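Local coordinates for centrosomal protein 120 (Oreochromis niloticus, PDB 6EWH) that probably contributes to centriole and cilium assembly, this chain being its second C2 domain (C2B) in an engineered mutant form, at residues E59-Y64 with H113-N118; G122-S127 with F149-P154; T136-K141 with V176-E181; T28-L33 with R92-K97. The protein carries 1 engineered substitution. All blocks are in the same frame, centred on the assembly; numbering follows the deposited sequence. Where two conformers were deposited one is given.

Contacts 1 and 4 are antiparallel strand pairings inside the two different sheets of this C2 domain, on opposite sides of the chain's centre; contact 2 has a single bridge, and contact 3 relies on a leucine contact, a salt bridge and a water. All four are partly buried. Contact 1 is aromatic and sulfur-rich, with F60, F62, L114 and C116 buried, whereas contact 4 sets a buried F31-I93 face against an arginine-lined one. Contact 2 leads from the four-stranded sheet to the six-stranded one and meets contact 1 where L114 N approaches G122 O. Charged groups concentrate in contacts 3 and 4, farther from the chain's centre, which share a network of arginines, lysine and acids. V126 packs on V176, linking contacts 2 and 3.

Contact 1. Residues E59-Y64 with H113-N118; sequences EFFFYY and HLCCGN
F60 lays its ring beside C116, the ring atom CD1 3.8 Å from C116 CB; the sulfur stands obliquely, and C116 SG lies 4.5 Å from the centroid of the F60 ring. Its CB also reaches towards L114 CD1, on the face that F60 shares with L114 and C116. F61 points to the other face. Its CG sits between the backbone N and the carbonyl carbon (chi1 61°), which swings the ring across the strand until C115 CB lies over one ring face, CZ being only 3.5 Å from C115 CB; C115 SG lies obliquely to the same ring, and G117 O comes to its edge. The backbones of F61 and C115 bond in both directions, C115 N to F61 O at 2.8 Å being the shorter. F62 returns to the first face, where CE1 meets L114 CD1 at 3.8 Å while F62 CA makes a CA-H...O contact with H113 O. F84 meets the F62 ring edge-to-face from outside the pair. Y63 pairs with H113 through two more backbone bonds, H113 N to Y63 O being nearly straight at 174°. Their side chains run side by side, with H113 CD2 at the tyrosine ring edge, and Y63 CB touches C115 SG. Y63 OH bonds D70, and H113 ND1 bonds S120. These inner neighbours of the C2 domain's four-stranded antiparallel sheet thus pair two-sidedly: F60, F62, L114 and C116 make a buried apolar layer, F61, Y63 and H113 a partly exposed aromatic face around buried C115, with one cysteine sulfur-aromatic contact on each face.

Contact 2. Residues G122-S127 with F149-P154; sequences GSTDVS and FILQPP
G122-V126 and F149-P154 run roughly antiparallel, their directions 138° apart, and meet in a single antiparallel bridge, S123 with Q152, just past the end of strand 143-150, where Q152 N bonds S123 O at 2.8 Å and S123 N returns a bond to Q152 O. A water donates to that same Q152 O and lies 2.9 Å from S123 OG, joining the serine side chain to the bridge. Next along, T124 turns its hydroxyl to the opposite backbone: OG1 donates to I150 O at 2.7 Å, approaching from well above the carbonyl plane. With OG1 opposite the backbone N (chi1 -169°), CG2 is left to touch F149 CB and L151 CD2. A valine here would probably leave I150 O without the hydroxyl donor it now has. V126 CG2 sits squarely over the centre of the F149 ring, 4.0 Å from its centroid in a CH-pi contact, while V126 CG1 touches F149 CZ. L151 CD2 packs against the S123 backbone. G122-V126 belongs to strand 119-126, outermost in the four-stranded sheet and hydrogen-bonded to strand 110-116; F149 and I150 end strand 143-150, outermost in the six-stranded sheet beside strand 171-180. The contact thus brings together an edge strand of each sheet, and S127 caps helix 128-133.

Contact 3. Residues T136-K141 with V176-E181; sequences TDLDNK and VTLRRE
T136-K141 is a loop without regular helix or strand, tightened by backbone bonds from N140 N and K141 N to D137 O, and it comes nearest the end of strand 171-180 at L138 and R179, whose CA atoms are 6.1 Å apart. L138 and L178 cross at about a right angle, L138 CD1 meeting L178 CD2 at 4.0 Å, while the other methyl, L138 CD2, rests against L178 O. Beyond them R180 stretches out over the loop. Its chain is extended from CG to NE, and CG and CD pass L138 O, each at 3.3 Å, before the guanidinium edge closes on D139. NE and NH2 both donate to one oxygen, D139 OD1, with NH2 to OD1 at 2.8 Å; the carboxylate and guanidinium planes are 36° apart. A water donates to L138 O and accepts from R180 N at 2.8 Å, tying loop backbone to strand end. The remaining ends have partners too, D139 OD2 with K97 and R180 NH1 with D29. In this C2 domain the loop joins helix 128-133 to strand 143-150: a helix-to-strand connection packed on the end of strand 171-180 through its leucine and a side-on salt bridge in which NE and NH2 share D139 OD1.

Contact 4. Residues T28-L33 with R92-K97; sequences TDMFVL and RIRSSK
R92 turns its guanidinium so that M30 CE lies over one face, 3.7 Å from R92 NH2, while R92 NE forms a salt bridge with E181. I93 points to the opposite face of this antiparallel pair, strands 87-95 and 29-41, neighbours in the six-stranded mixed sheet of the C2 domain; its CD1 meets L33 CB at 3.9 Å. Its backbone bonds F31 in both directions, F31 N to I93 O at 2.7 Å. R94 returns to the R92 side, its CB 3.6 Å from M30 SD. CG opposite the backbone N (chi1 -172°) and a chain extended to NE carry the guanidinium alongside T28, whose CA lies over the centre of one face and whose CB is 3.5 Å from R94 NH2. The end of R94 is held by Q20 and A24. A leucine in its place would probably leave T28 without the flat group it packs on and Q20 and A24 without their donor. S95 closes the pairing: S95 N bonds D29 O at 2.8 Å and D29 N bonds S95 O, with T28 and D29 both facing S95 in a classic beta bulge. S95 O and I93 O also sit at the edge of the F31 ring. S96 caps helix 97-105, and K97 N lies 3.6 Å from F31 CZ and donates to a water that in turn donates to D29 OD2, itself salt-bridged to R180. The two faces thus differ in chemistry: F31, L33 and I93 pack inward with L100 and L104 of helix 97-105, while on the other M30 CE and T28 CA lie over guanidinium faces whose nitrogens are taken up by polar partners nearby.

Contact 1. Residues E59-Y64 with H113-N118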
loop_
_atom_site.group_PDB
_atom_site.type_symbol
_atom_site.label_atom_id
_atom_site.label_comp_id
_atom_site.label_asym_id
_atom_site.label_seq_id
_atom_site.Cartn_x
_atom_site.Cartn_y
_atom_site.Cartn_z
ATOM N N GLU A 59 7.452 -18.389 -4.356
ATOM C CA GLU A 59 6.186 -18.012 -3.748
ATOM C C GLU A 59 6.301 -16.529 -3.429
ATOM O O GLU A 59 7.210 -16.122 -2.703
ATOM C CB GLU A 59 5.968 -18.833 -2.479
ATOM C CG GLU A 59 4.792 -18.422 -1.647
ATOM C CD GLU A 59 4.370 -19.512 -0.676
ATOM O OE1 GLU A 59 3.878 -20.562 -1.144
ATOM O OE2 GLU A 59 4.536 -19.326 0.548
ATOM N N PHE A 60 5.414 -15.722 -3.999
ATOM C CA PHE A 60 5.567 -14.275 -3.990
ATOM C C PHE A 60 4.414 -13.650 -3.218
ATOM O O PHE A 60 3.315 -14.206 -3.155
ATOM C CB PHE A 60 5.618 -13.722 -5.428
ATOM C CG PHE A 60 6.644 -14.403 -6.293
ATOM C CD1 PHE A 60 7.951 -13.929 -6.343
ATOM C CD2 PHE A 60 6.310 -15.516 -7.046
ATOM C CE1 PHE A 60 8.905 -14.557 -7.138
ATOM C CE2 PHE A 60 7.267 -16.150 -7.840
ATOM C CZ PHE A 60 8.561 -15.661 -7.882
ATOM N N PHE A 61 4.675 -12.499 -2.603
ATOM C CA PHE A 61 3.646 -11.815 -1.836
ATOM C C PHE A 61 4.046 -10.352 -1.727
ATOM O O PHE A 61 5.188 -9.978 -2.013
ATOM C CB PHE A 61 3.475 -12.428 -0.438
ATOM C CG PHE A 61 4.721 -12.365 0.408
ATOM C CD1 PHE A 61 5.690 -13.354 0.306
ATOM C CD2 PHE A 61 4.921 -11.313 1.291
ATOM C CE1 PHE A 61 6.850 -13.294 1.073
ATOM C CE2 PHE A 61 6.079 -11.244 2.062
ATOM C CZ PHE A 61 7.042 -12.235 1.947
ATOM N N PHE A 62 3.094 -9.526 -1.321
ATOM C CA PHE A 62 3.372 -8.113 -1.090
ATOM C C PHE A 62 3.504 -7.822 0.395
ATOM O O PHE A 62 2.802 -8.406 1.230
ATOM C CB PHE A 62 2.299 -7.224 -1.725
ATOM C CG PHE A 62 2.186 -7.428 -3.206
ATOM C CD1 PHE A 62 3.110 -6.854 -4.069
ATOM C CD2 PHE A 62 1.191 -8.241 -3.726
ATOM C CE1 PHE A 62 3.027 -7.075 -5.438
ATOM C CE2 PHE A 62 1.101 -8.464 -5.089
ATOM C CZ PHE A 62 2.018 -7.881 -5.948
ATOM N N TYR A 63 4.422 -6.909 0.718
ATOM C CA TYR A 63 4.635 -6.461 2.083
ATOM C C TYR A 63 4.574 -4.945 2.135
ATOM O O TYR A 63 5.119 -4.262 1.259
ATOM C CB TYR A 63 6.011 -6.907 2.629
ATOM C CG TYR A 63 6.409 -6.091 3.833
ATOM C CD1 TYR A 63 5.893 -6.389 5.089
ATOM C CD2 TYR A 63 7.252 -4.984 3.710
ATOM C CE1 TYR A 63 6.209 -5.632 6.195
ATOM C CE2 TYR A 63 7.567 -4.211 4.823
ATOM C CZ TYR A 63 7.047 -4.547 6.058
ATOM O OH TYR A 63 7.357 -3.804 7.173
ATOM N N TYR A 64 3.948 -4.414 3.182
ATOM C CA TYR A 64 4.087 -3.000 3.486
ATOM C C TYR A 64 3.814 -2.767 4.956
ATOM O O TYR A 64 3.189 -3.589 5.631
ATOM C CB TYR A 64 3.183 -2.119 2.623
ATOM C CG TYR A 64 1.727 -2.507 2.624
ATOM C CD1 TYR A 64 1.249 -3.430 1.707
ATOM C CD2 TYR A 64 0.826 -1.923 3.511
ATOM C CE1 TYR A 64 -0.102 -3.786 1.690
ATOM C CE2 TYR A 64 -0.504 -2.256 3.489
ATOM C CZ TYR A 64 -0.969 -3.182 2.587
ATOM O OH TYR A 64 -2.299 -3.531 2.572
ATOM N N HIS A 113 6.313 -3.604 -1.210
ATOM C CA HIS A 113 7.371 -4.446 -1.751
ATOM C C HIS A 113 6.772 -5.711 -2.335
ATOM O O HIS A 113 5.903 -6.337 -1.721
ATOM C CB HIS A 113 8.337 -4.862 -0.640
ATOM C CG HIS A 113 9.204 -3.749 -0.147
ATOM N ND1 HIS A 113 10.542 -3.655 -0.468
ATOM C CD2 HIS A 113 8.925 -2.675 0.628
ATOM C CE1 HIS A 113 11.050 -2.573 0.096
ATOM N NE2 HIS A 113 10.089 -1.959 0.763
ATOM N N LEU A 114 7.262 -6.106 -3.503
ATOM C CA LEU A 114 7.064 -7.464 -3.986
ATOM C C LEU A 114 8.190 -8.317 -3.419
ATOM O O LEU A 114 9.370 -7.982 -3.587
ATOM C CB LEU A 114 7.096 -7.519 -5.511
ATOM C CG LEU A 114 7.136 -8.935 -6.091
ATOM C CD1 LEU A 114 5.833 -9.677 -5.800
ATOM C CD2 LEU A 114 7.446 -8.931 -7.610
ATOM N N CYS A 115 7.836 -9.397 -2.727
ATOM C CA CYS A 115 8.814 -10.198 -2.009
ATOM C C CYS A 115 8.777 -11.647 -2.459
ATOM O O CYS A 115 7.754 -12.147 -2.931
ATOM C CB CYS A 115 8.537 -10.179 -0.514
ATOM S SG CYS A 115 8.700 -8.545 0.171
ATOM N N CYS A 116 9.918 -12.313 -2.303
ATOM C CA CYS A 116 10.006 -13.765 -2.392
ATOM C C CYS A 116 10.871 -14.217 -1.230
ATOM O O CYS A 116 12.040 -13.832 -1.151
ATOM C CB CYS A 116 10.631 -14.194 -3.717
ATOM S SG CYS A 116 10.705 -15.997 -3.914
ATOM N N GLY A 117 10.296 -15.004 -0.323
ATOM C CA GLY A 117 11.023 -15.364 0.885
ATOM C C GLY A 117 11.387 -14.116 1.663
ATOM O O GLY A 117 10.538 -13.273 1.972
ATOM N N ASN A 118 12.674 -13.969 1.966
ATOM C CA ASN A 118 13.151 -12.817 2.718
ATOM C C ASN A 118 13.780 -11.748 1.829
ATOM O O ASN A 118 14.523 -10.896 2.326
ATOM C CB ASN A 118 14.107 -13.260 3.824
ATOM C CG ASN A 118 13.395 -14.003 4.935
ATOM O OD1 ASN A 118 12.392 -13.528 5.470
ATOM N ND2 ASN A 118 13.896 -15.185 5.274
#

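Contact 2. Residues G122-S127 with F149-P154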
loop_
_atom_site.group_PDB
_atom_site.type_symbol
_atom_site.label_atom_id
_atom_site.label_comp_id
_atom_site.label_asym_id
_atom_site.label_seq_id
_atom_site.Cartn_x
_atom_site.Cartn_y
_atom_site.Cartn_z
ATOM N N GLY A 122 11.363 -5.678 -5.491
ATOM C CA GLY A 122 11.072 -4.364 -6.009
ATOM C C GLY A 122 10.070 -3.692 -5.110
ATOM O O GLY A 122 9.395 -4.365 -4.325
ATOM N N SER A 123 9.973 -2.370 -5.195
ATOM C CA SER A 123 9.032 -1.655 -4.355
ATOM C C SER A 123 8.474 -0.466 -5.115
ATOM O O SER A 123 9.017 -0.030 -6.133
ATOM C CB SER A 123 9.672 -1.217 -3.034
ATOM O OG SER A 123 10.677 -0.245 -3.268
ATOM N N THR A 124 7.378 0.064 -4.606
ATOM C CA THR A 124 6.803 1.257 -5.199
ATOM C C THR A 124 6.328 2.173 -4.081
ATOM O O THR A 124 5.959 1.714 -2.998
ATOM C CB THR A 124 5.680 0.912 -6.198
ATOM O OG1 THR A 124 5.329 2.080 -6.949
ATOM C CG2 THR A 124 4.441 0.386 -5.476
ATOM N N ASP A 125 6.374 3.473 -4.350
ATOM C CA ASP A 125 5.989 4.502 -3.394
ATOM C C ASP A 125 4.544 4.898 -3.637
ATOM O O ASP A 125 4.187 5.296 -4.753
ATOM C CB ASP A 125 6.841 5.756 -3.614
ATOM C CG ASP A 125 8.169 5.697 -2.911
ATOM O OD1 ASP A 125 8.727 4.593 -2.780
ATOM O OD2 ASP A 125 8.652 6.766 -2.484
ATOM N N VAL A 126 3.726 4.834 -2.588
ATOM C CA VAL A 126 2.323 5.224 -2.660
ATOM C C VAL A 126 2.105 6.369 -1.681
ATOM O O VAL A 126 2.262 6.197 -0.467
ATOM C CB VAL A 126 1.393 4.045 -2.354
ATOM C CG1 VAL A 126 -0.043 4.489 -2.453
ATOM C CG2 VAL A 126 1.670 2.902 -3.331
ATOM N N SER A 127 1.751 7.533 -2.201
ATOM C CA SER A 127 1.709 8.730 -1.375
ATOM C C SER A 127 0.487 8.702 -0.468
ATOM O O SER A 127 -0.642 8.556 -0.944
ATOM C CB SER A 127 1.660 9.963 -2.265
ATOM O OG SER A 127 1.557 11.140 -1.484
ATOM N N PHE A 149 0.927 1.741 -10.089
ATOM C CA PHE A 149 2.216 2.187 -9.590
ATOM C C PHE A 149 3.326 1.298 -10.137
ATOM O O PHE A 149 3.147 0.086 -10.290
ATOM C CB PHE A 149 2.187 2.140 -8.063
ATOM C CG PHE A 149 1.260 3.157 -7.448
ATOM C CD1 PHE A 149 1.700 4.447 -7.202
ATOM C CD2 PHE A 149 -0.052 2.833 -7.130
ATOM C CE1 PHE A 149 0.856 5.395 -6.635
ATOM C CE2 PHE A 149 -0.906 3.782 -6.566
ATOM C CZ PHE A 149 -0.454 5.060 -6.320
ATOM N N ILE A 150 4.471 1.905 -10.469
ATOM C CA ILE A 150 5.590 1.169 -11.045
ATOM C C ILE A 150 6.483 0.617 -9.943
ATOM O O ILE A 150 6.921 1.355 -9.053
ATOM C CB ILE A 150 6.396 2.064 -11.996
ATOM C CG1 ILE A 150 5.463 2.707 -13.010
ATOM C CG2 ILE A 150 7.495 1.248 -12.664
ATOM C CD1 ILE A 150 4.819 1.720 -13.937
ATOM N N LEU A 151 6.780 -0.679 -10.016
ATOM C CA LEU A 151 7.702 -1.316 -9.087
ATOM C C LEU A 151 9.133 -1.143 -9.588
ATOM O O LEU A 151 9.425 -1.422 -10.754
ATOM C CB LEU A 151 7.372 -2.800 -8.933
ATOM C CG LEU A 151 6.092 -3.081 -8.127
ATOM C CD1 LEU A 151 5.570 -4.497 -8.448
ATOM C CD2 LEU A 151 6.340 -2.929 -6.635
ATOM N N GLN A 152 10.019 -0.693 -8.700
ATOM C CA GLN A 152 11.421 -0.461 -9.029
ATOM C C GLN A 152 12.285 -1.496 -8.335
ATOM O O GLN A 152 12.173 -1.665 -7.112
ATOM C CB GLN A 152 11.852 0.945 -8.565
ATOM C CG GLN A 152 11.151 2.088 -9.281
ATOM C CD GLN A 152 11.551 2.192 -10.736
ATOM O OE1 GLN A 152 12.529 1.586 -11.162
ATOM N NE2 GLN A 152 10.795 2.961 -11.509
ATOM N N PRO A 153 13.188 -2.160 -9.053
ATOM C CA PRO A 153 14.119 -3.095 -8.410
ATOM C C PRO A 153 15.157 -2.341 -7.599
ATOM O O PRO A 153 15.446 -1.165 -7.873
ATOM C CB PRO A 153 14.775 -3.799 -9.605
ATOM C CG PRO A 153 14.739 -2.772 -10.689
ATOM C CD PRO A 153 13.428 -2.046 -10.503
ATOM N N PRO A 154 15.763 -2.988 -6.603
ATOM C CA PRO A 154 16.736 -2.296 -5.749
ATOM C C PRO A 154 18.108 -2.105 -6.388
ATOM O O PRO A 154 18.973 -1.466 -5.779
ATOM C CB PRO A 154 16.818 -3.220 -4.526
ATOM C CG PRO A 154 16.549 -4.581 -5.077
ATOM C CD PRO A 154 15.559 -4.393 -6.203
HETATM O O HOH W 1 12.970 -1.232 -4.774
#

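Contact 3. Residues T136-K141 with V176-E181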
loop_
_atom_site.group_PDB
_atom_site.type_symbol
_atom_site.label_atom_id
_atom_site.label_comp_id
_atom_site.label_asym_id
_atom_site.label_seq_id
_atom_site.Cartn_x
_atom_site.Cartn_y
_atom_site.Cartn_z
ATOM N N THR A 136 -11.427 15.716 1.314
ATOM C CA THR A 136 -12.050 17.018 1.511
ATOM C C THR A 136 -13.554 16.964 1.747
ATOM O O THR A 136 -14.176 18.023 1.865
ATOM C CB THR A 136 -11.773 17.923 0.305
ATOM O OG1 THR A 136 -12.218 17.260 -0.889
ATOM C CG2 THR A 136 -10.281 18.230 0.190
ATOM N N ASP A 137 -14.160 15.783 1.807
ATOM C CA ASP A 137 -15.593 15.671 2.077
ATOM C C ASP A 137 -15.861 14.426 2.918
ATOM O O ASP A 137 -16.756 13.628 2.634
ATOM C CB ASP A 137 -16.406 15.676 0.785
ATOM C CG ASP A 137 -17.898 15.846 1.037
ATOM O OD1 ASP A 137 -18.263 16.430 2.081
ATOM O OD2 ASP A 137 -18.699 15.371 0.206
ATOM N N LEU A 138 -15.069 14.258 3.982
ATOM C CA LEU A 138 -15.105 13.028 4.771
ATOM C C LEU A 138 -16.399 12.845 5.548
ATOM O O LEU A 138 -16.690 11.724 5.975
ATOM C CB LEU A 138 -13.921 12.994 5.738
ATOM C CG LEU A 138 -12.576 12.734 5.060
ATOM C CD1 LEU A 138 -11.460 13.023 6.051
ATOM C CD2 LEU A 138 -12.479 11.310 4.511
ATOM N N ASP A 139 -17.168 13.906 5.773
ATOM C CA ASP A 139 -18.451 13.694 6.432
ATOM C C ASP A 139 -19.420 12.940 5.538
ATOM O O ASP A 139 -20.364 12.321 6.046
ATOM C CB ASP A 139 -19.083 15.023 6.832
ATOM C CG ASP A 139 -18.299 15.757 7.901
ATOM O OD1 ASP A 139 -17.380 15.164 8.502
ATOM O OD2 ASP A 139 -18.626 16.935 8.143
ATOM N N ASN A 140 -19.209 12.983 4.227
ATOM C CA ASN A 140 -20.160 12.438 3.271
ATOM C C ASN A 140 -19.617 11.312 2.412
ATOM O O ASN A 140 -20.395 10.444 2.013
ATOM C CB ASN A 140 -20.705 13.546 2.358
ATOM C CG ASN A 140 -21.433 14.625 3.138
ATOM O OD1 ASN A 140 -22.489 14.375 3.720
ATOM N ND2 ASN A 140 -20.864 15.828 3.166
ATOM N N LYS A 141 -18.323 11.294 2.101
ATOM C CA LYS A 141 -17.843 10.257 1.203
ATOM C C LYS A 141 -16.424 9.843 1.549
ATOM O O LYS A 141 -15.646 10.618 2.119
ATOM C CB LYS A 141 -17.959 10.656 -0.274
ATOM C CG LYS A 141 -17.308 11.964 -0.651
ATOM C CD LYS A 141 -17.469 12.204 -2.144
ATOM C CE LYS A 141 -16.861 13.525 -2.574
ATOM N NZ LYS A 141 -16.945 13.705 -4.050
ATOM N N VAL A 176 -5.666 3.348 -2.164
ATOM C CA VAL A 176 -5.614 3.745 -0.761
ATOM C C VAL A 176 -6.832 4.608 -0.478
ATOM O O VAL A 176 -7.145 5.519 -1.250
ATOM C CB VAL A 176 -4.308 4.482 -0.409
ATOM C CG1 VAL A 176 -3.114 3.549 -0.573
ATOM C CG2 VAL A 176 -4.139 5.742 -1.258
ATOM N N THR A 177 -7.530 4.312 0.622
ATOM C CA THR A 177 -8.795 4.978 0.920
ATOM C C THR A 177 -8.836 5.424 2.375
ATOM O O THR A 177 -8.353 4.725 3.266
ATOM C CB THR A 177 -9.967 4.011 0.636
ATOM O OG1 THR A 177 -10.055 3.771 -0.772
ATOM C CG2 THR A 177 -11.311 4.579 1.117
ATOM N N LEU A 178 -9.396 6.607 2.606
ATOM C CA LEU A 178 -9.692 7.086 3.950
ATOM C C LEU A 178 -11.181 7.387 4.030
ATOM O O LEU A 178 -11.735 8.016 3.127
ATOM C CB LEU A 178 -8.885 8.350 4.246
ATOM C CG LEU A 178 -9.136 8.992 5.612
ATOM C CD1 LEU A 178 -8.646 8.093 6.748
ATOM C CD2 LEU A 178 -8.501 10.362 5.701
ATOM N N ARG A 179 -11.833 6.931 5.102
ATOM C CA ARG A 179 -13.245 7.250 5.272
ATOM C C ARG A 179 -13.578 7.296 6.754
ATOM O O ARG A 179 -12.916 6.654 7.573
ATOM C CB ARG A 179 -14.138 6.217 4.570
ATOM C CG ARG A 179 -13.988 4.810 5.112
ATOM C CD ARG A 179 -14.775 3.811 4.284
ATOM N NE ARG A 179 -14.617 2.457 4.810
ATOM C CZ ARG A 179 -15.272 1.978 5.859
ATOM N NH1 ARG A 179 -16.143 2.733 6.515
ATOM N NH2 ARG A 179 -15.050 0.732 6.262
ATOM N N ARG A 180 -14.620 8.047 7.088
ATOM C CA ARG A 180 -15.230 7.887 8.398
ATOM C C ARG A 180 -15.778 6.476 8.504
ATOM O O ARG A 180 -16.259 5.902 7.523
ATOM C CB ARG A 180 -16.370 8.888 8.587
ATOM C CG ARG A 180 -15.907 10.305 8.855
ATOM C CD ARG A 180 -17.108 11.172 9.231
ATOM N NE ARG A 180 -16.794 12.569 9.532
ATOM C CZ ARG A 180 -16.307 13.000 10.694
ATOM N NH1 ARG A 180 -16.055 12.144 11.673
ATOM N NH2 ARG A 180 -16.074 14.297 10.879
ATOM N N GLU A 181 -15.674 5.902 9.696
ATOM C CA GLU A 181 -16.060 4.511 9.857
ATOM C C GLU A 181 -17.529 4.296 9.522
ATOM O O GLU A 181 -17.894 3.245 8.974
ATOM C CB GLU A 181 -15.754 4.055 11.278
ATOM C CG GLU A 181 -16.008 2.578 11.492
ATOM C CD GLU A 181 -15.279 2.066 12.700
ATOM O OE1 GLU A 181 -15.683 2.423 13.827
ATOM O OE2 GLU A 181 -14.297 1.318 12.515
HETATM O O HOH W 2 -15.677 9.479 4.875
#

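Contact 4. Residues T28-L33 with R92-K97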
loop_
_atom_site.group_PDB
_atom_site.type_symbol
_atom_site.label_atom_id
_atom_site.label_comp_id
_atom_site.label_asym_id
_atom_site.label_seq_id
_atom_site.Cartn_x
_atom_site.Cartn_y
_atom_site.Cartn_z
ATOM N N THR A 28 -12.148 12.261 18.646
ATOM C CA THR A 28 -12.926 11.128 19.137
ATOM C C THR A 28 -13.720 10.396 18.056
ATOM O O THR A 28 -14.518 9.512 18.389
ATOM C CB THR A 28 -13.899 11.609 20.212
ATOM O OG1 THR A 28 -14.900 12.425 19.594
ATOM C CG2 THR A 28 -13.160 12.436 21.257
ATOM N N ASP A 29 -13.553 10.743 16.785
ATOM C CA ASP A 29 -14.299 10.094 15.717
ATOM C C ASP A 29 -13.508 8.923 15.142
ATOM O O ASP A 29 -12.279 8.916 15.153
ATOM C CB ASP A 29 -14.609 11.092 14.603
ATOM C CG ASP A 29 -15.470 12.251 15.079
ATOM O OD1 ASP A 29 -16.175 12.089 16.100
ATOM O OD2 ASP A 29 -15.445 13.318 14.434
ATOM N N MET A 30 -14.227 7.921 14.653
ATOM C CA MET A 30 -13.595 6.733 14.088
ATOM C C MET A 30 -13.456 6.839 12.580
ATOM O O MET A 30 -14.388 7.250 11.883
ATOM C CB MET A 30 -14.415 5.491 14.431
ATOM C CG MET A 30 -14.449 5.191 15.922
ATOM S SD MET A 30 -12.822 5.119 16.708
ATOM C CE MET A 30 -11.979 3.934 15.665
ATOM N N PHE A 31 -12.277 6.449 12.087
ATOM C CA PHE A 31 -11.947 6.431 10.669
ATOM C C PHE A 31 -11.326 5.091 10.307
ATOM O O PHE A 31 -10.788 4.383 11.161
ATOM C CB PHE A 31 -10.918 7.534 10.344
ATOM C CG PHE A 31 -11.423 8.925 10.620
ATOM C CD1 PHE A 31 -11.331 9.476 11.898
ATOM C CD2 PHE A 31 -12.007 9.679 9.614
ATOM C CE1 PHE A 31 -11.801 10.768 12.151
ATOM C CE2 PHE A 31 -12.489 10.957 9.870
ATOM C CZ PHE A 31 -12.378 11.496 11.129
ATOM N N VAL A 32 -11.377 4.760 9.018
ATOM C CA VAL A 32 -10.732 3.565 8.481
ATOM C C VAL A 32 -9.785 3.997 7.364
ATOM O O VAL A 32 -10.192 4.714 6.442
ATOM C CB VAL A 32 -11.756 2.535 7.965
ATOM C CG1 VAL A 32 -11.036 1.295 7.439
ATOM C CG2 VAL A 32 -12.720 2.160 9.080
ATOM N N LEU A 33 -8.531 3.571 7.460
ATOM C CA LEU A 33 -7.526 3.787 6.423
ATOM C C LEU A 33 -7.191 2.424 5.827
ATOM O O LEU A 33 -6.831 1.497 6.563
ATOM C CB LEU A 33 -6.289 4.411 7.052
ATOM C CG LEU A 33 -5.105 4.593 6.106
ATOM C CD1 LEU A 33 -5.431 5.600 4.993
ATOM C CD2 LEU A 33 -3.900 5.085 6.906
ATOM N N ARG A 92 -8.051 0.919 11.950
ATOM C CA ARG A 92 -9.003 1.856 12.520
ATOM C C ARG A 92 -8.257 2.971 13.238
ATOM O O ARG A 92 -7.273 2.726 13.945
ATOM C CB ARG A 92 -9.939 1.151 13.506
ATOM C CG ARG A 92 -10.838 0.121 12.851
ATOM C CD ARG A 92 -11.660 -0.619 13.921
ATOM N NE ARG A 92 -12.760 0.208 14.412
ATOM C CZ ARG A 92 -13.217 0.189 15.658
ATOM N NH1 ARG A 92 -12.648 -0.592 16.564
ATOM N NH2 ARG A 92 -14.238 0.966 15.994
ATOM N N ILE A 93 -8.735 4.200 13.055
ATOM C CA ILE A 93 -8.092 5.380 13.617
ATOM C C ILE A 93 -9.146 6.191 14.358
ATOM O O ILE A 93 -10.226 6.462 13.817
ATOM C CB ILE A 93 -7.416 6.229 12.522
ATOM C CG1 ILE A 93 -6.322 5.434 11.818
ATOM C CG2 ILE A 93 -6.817 7.500 13.120
ATOM C CD1 ILE A 93 -5.848 6.061 10.525
ATOM N N ARG A 94 -8.846 6.559 15.598
ATOM C CA ARG A 94 -9.689 7.470 16.360
ATOM C C ARG A 94 -9.004 8.833 16.338
ATOM O O ARG A 94 -7.857 8.958 16.776
ATOM C CB ARG A 94 -9.874 6.949 17.785
ATOM C CG ARG A 94 -10.901 7.710 18.634
ATOM C CD ARG A 94 -11.089 6.996 19.966
ATOM N NE ARG A 94 -12.079 7.641 20.825
ATOM C CZ ARG A 94 -11.814 8.658 21.643
ATOM N NH1 ARG A 94 -10.588 9.163 21.721
ATOM N NH2 ARG A 94 -12.785 9.170 22.391
ATOM N N SER A 95 -9.675 9.831 15.777
ATOM C CA SER A 95 -9.034 11.128 15.551
ATOM C C SER A 95 -10.117 12.163 15.274
ATOM O O SER A 95 -11.300 11.938 15.543
ATOM C CB SER A 95 -8.035 11.035 14.387
ATOM O OG SER A 95 -7.200 12.185 14.308
ATOM N N SER A 96 -9.711 13.320 14.756
ATOM C CA SER A 96 -10.646 14.250 14.149
ATOM C C SER A 96 -10.269 14.429 12.688
ATOM O O SER A 96 -9.127 14.177 12.288
ATOM C CB SER A 96 -10.649 15.609 14.864
ATOM O OG SER A 96 -9.516 16.379 14.493
ATOM N N LYS A 97 -11.251 14.867 11.898
ATOM C CA LYS A 97 -11.029 15.122 10.478
ATOM C C LYS A 97 -9.760 15.930 10.256
ATOM O O LYS A 97 -8.867 15.524 9.503
ATOM C CB LYS A 97 -12.220 15.899 9.918
ATOM C CG LYS A 97 -13.169 15.119 9.075
ATOM C CD LYS A 97 -13.908 16.046 8.118
ATOM C CE LYS A 97 -14.430 17.277 8.823
ATOM N NZ LYS A 97 -15.619 17.830 8.125
HETATM O O HOH W 3 -14.011 14.811 13.101
#